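Local coordinates for hypothetical protein TM1012 (Thermotoga maritima, PDB 2FCL) that is a putative nucleotidyltransferase of the aminoglycoside 2''-adenylyltransferase family, whose own substrate is not established, at residues A[40-43]-A[44-48]. Numbering follows the deposited sequence. Where two conformers were deposited one is given.
With EDO (1,2-ethanediol), chain D.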
ATOM      1  N   GLY A  40       3.805  -1.194   1.931  1.00 10.96           N
ATOM      2  CA  GLY A  40       5.128  -1.246   1.335  1.00 11.92           C
ATOM      3  C   GLY A  40       6.050  -0.168   1.843  1.00 10.62           C
ATOM      4  O   GLY A  40       5.919   0.319   2.966  1.00 10.94           O
ATOM      5  N   SER A  41       7.024   0.204   1.025  1.00 11.37           N
ATOM      6  CA  SER A  41       8.139   1.012   1.509  0.70 12.24           C
ATOM      7  C   SER A  41       7.751   2.339   2.184  1.00 12.09           C
ATOM      8  O   SER A  41       8.328   2.711   3.197  1.00 11.57           O
ATOM      9  CB  SER A  41       9.173   1.236   0.400  0.70 13.20           C
ATOM     10  OG  SER A  41       8.673   2.029  -0.656  0.70 15.62           O
ATOM     11  N   LEU A  42       6.768   3.061   1.656  1.00 11.44           N
ATOM     12  CA  LEU A  42       6.406   4.322   2.259  1.00 10.79           C
ATOM     13  C   LEU A  42       5.769   4.082   3.626  1.00 10.38           C
ATOM     14  O   LEU A  42       5.997   4.838   4.551  1.00 10.89           O
ATOM     15  CB  LEU A  42       5.485   5.144   1.352  1.00 11.20           C
ATOM     16  CG  LEU A  42       5.058   6.501   1.926  1.00 11.80           C
ATOM     17  CD1 LEU A  42       6.214   7.426   2.266  1.00 14.32           C
ATOM     18  CD2 LEU A  42       4.110   7.182   0.955  1.00 12.24           C
ATOM     19  N   SER A  43       4.962   3.039   3.745  1.00  9.33           N
ATOM     20  CA  SER A  43       4.378   2.692   5.035  1.00  9.64           C
ATOM     21  C   SER A  43       5.464   2.367   6.049  1.00  9.94           C
ATOM     22  O   SER A  43       5.415   2.816   7.195  1.00 11.18           O
ATOM     23  CB  SER A  43       3.476   1.487   4.907  1.00  9.97           C
ATOM     24  OG  SER A  43       3.010   1.052   6.177  1.00 11.01           O
ATOM     25  N   PHE A  44       6.447   1.582   5.633  1.00  9.73           N
ATOM     26  CA  PHE A  44       7.520   1.201   6.535  1.00 10.57           C
ATOM     27  C   PHE A  44       8.246   2.462   7.000  1.00 10.98           C
ATOM     28  O   PHE A  44       8.500   2.641   8.186  1.00 12.21           O
ATOM     29  CB  PHE A  44       8.511   0.257   5.839  1.00 11.19           C
ATOM     30  CG  PHE A  44       7.908  -1.001   5.272  1.00 12.41           C
ATOM     31  CD1 PHE A  44       6.700  -1.504   5.689  1.00 12.32           C
ATOM     32  CD2 PHE A  44       8.585  -1.675   4.274  1.00 16.98           C
ATOM     33  CE1 PHE A  44       6.196  -2.656   5.160  1.00 13.88           C
ATOM     34  CE2 PHE A  44       8.069  -2.818   3.722  1.00 17.64           C
ATOM     35  CZ  PHE A  44       6.873  -3.312   4.165  1.00 17.13           C
ATOM     36  N   ALA A  45       8.577   3.345   6.062  1.00 11.08           N
ATOM     37  CA  ALA A  45       9.274   4.577   6.404  1.00 11.50           C
ATOM     38  C   ALA A  45       8.456   5.473   7.321  1.00 11.52           C
ATOM     39  O   ALA A  45       8.970   6.035   8.286  1.00 13.18           O
ATOM     40  CB  ALA A  45       9.696   5.321   5.145  1.00 13.65           C
ATOM     41  N   LEU A  46       7.162   5.597   7.043  1.00 10.06           N
ATOM     42  CA  LEU A  46       6.281   6.373   7.905  1.00 10.79           C
ATOM     43  C   LEU A  46       6.274   5.848   9.326  1.00 11.05           C
ATOM     44  O   LEU A  46       6.082   6.615  10.265  1.00 12.85           O
ATOM     45  CB  LEU A  46       4.854   6.352   7.361  1.00 11.05           C
ATOM     46  CG  LEU A  46       4.606   7.253   6.150  1.00 11.28           C
ATOM     47  CD1 LEU A  46       3.278   6.920   5.508  1.00 12.22           C
ATOM     48  CD2 LEU A  46       4.679   8.713   6.535  1.00 14.52           C
ATOM     49  N   GLN A  47       6.422   4.535   9.468  1.00 11.01           N
ATOM     50  CA  GLN A  47       6.420   3.879  10.772  1.00 11.20           C
ATOM     51  C   GLN A  47       7.795   3.789  11.409  1.00 12.32           C
ATOM     52  O   GLN A  47       7.929   3.214  12.476  1.00 15.52           O
ATOM     53  CB  GLN A  47       5.774   2.494  10.654  1.00 11.14           C
ATOM     54  CG  GLN A  47       4.318   2.595  10.225  1.00 11.08           C
ATOM     55  CD  GLN A  47       3.586   1.291  10.275  1.00 10.42           C
ATOM     56  OE1 GLN A  47       3.303   0.780  11.353  1.00 11.87           O
ATOM     57  NE2 GLN A  47       3.307   0.713   9.107  1.00 10.10           N
ATOM     58  N   GLY A  48       8.800   4.398  10.791  1.00 12.94           N
ATOM     59  CA  GLY A  48      10.128   4.495  11.385  1.00 13.96           C
ATOM     60  C   GLY A  48      11.196   3.563  10.859  1.00 14.36           C
ATOM     61  O   GLY A  48      12.329   3.606  11.345  1.00 16.38           O
TER
HETATM   62  C1  EDO D 160       6.057   2.669  -1.228  1.00 18.74           C
HETATM   63  O1  EDO D 160       6.425   1.620  -2.164  1.00 24.59           O
HETATM   64  C2  EDO D 160       4.723   2.289  -0.617  1.00 11.61           C
HETATM   65  O2  EDO D 160       3.684   3.173  -0.300  1.00 19.99           O
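Ser43 and Gln47 meet through their side-chain ends, one turn apart where the short helix 40-46 finishes. Gln47 NE2 donates to Ser43 OG at 3.0 Å, in the plane of its own amide but bent, with an N-H...O angle of 137°. A chi1 of 174° sets the Ser43 hydroxyl opposite its own backbone N and turns it toward the C-terminal end of the helix. NE2 also donates to Leu140 O, so this amide nitrogen has two acceptors. Four backbone N-H groups, of Phe44 to Gln47, bond to the carbonyls of Gly40 to Ser43, each four residues back; Phe44 N reaches Gly40 O at 3.0 Å and Ala45 N reaches Ser41 O at 2.9 Å. Gly40 O also sits 3.3 Å above the Phe44 ring, over its centre, and Gly40 CA makes a CH-pi contact with the same ring. Gly40 and Ser41 follow strand 36-39, in the position of the Gly-Ser motif of the nucleotidyltransferase fold, consistent with the putative assignment. Gly40 N donates to OE2 of Glu145, in helix 142-149; Glu145 and Leu142 of that helix also touch the Phe44 side chain. Replacing Phe44 by an alanine is likely to leave Gly40 without its aromatic cover and open a gap beside Leu142. Ser41 OG accepts weak bonds from His54 N and from O1 of a 1,2-ethanediol, at 2.7 Å. The diol, probably from the crystallisation liquor, is also bonded to Asp57 N and His54 O. Leu42 CG touches Leu46 CD1 at 4.0 Å. A Schellman motif ends the helix: the N-H after Gly48 bonds to Phe44 O, Gly48 N bonds to Ala45 O, and Gly48 takes the positive phi of the C-prime position.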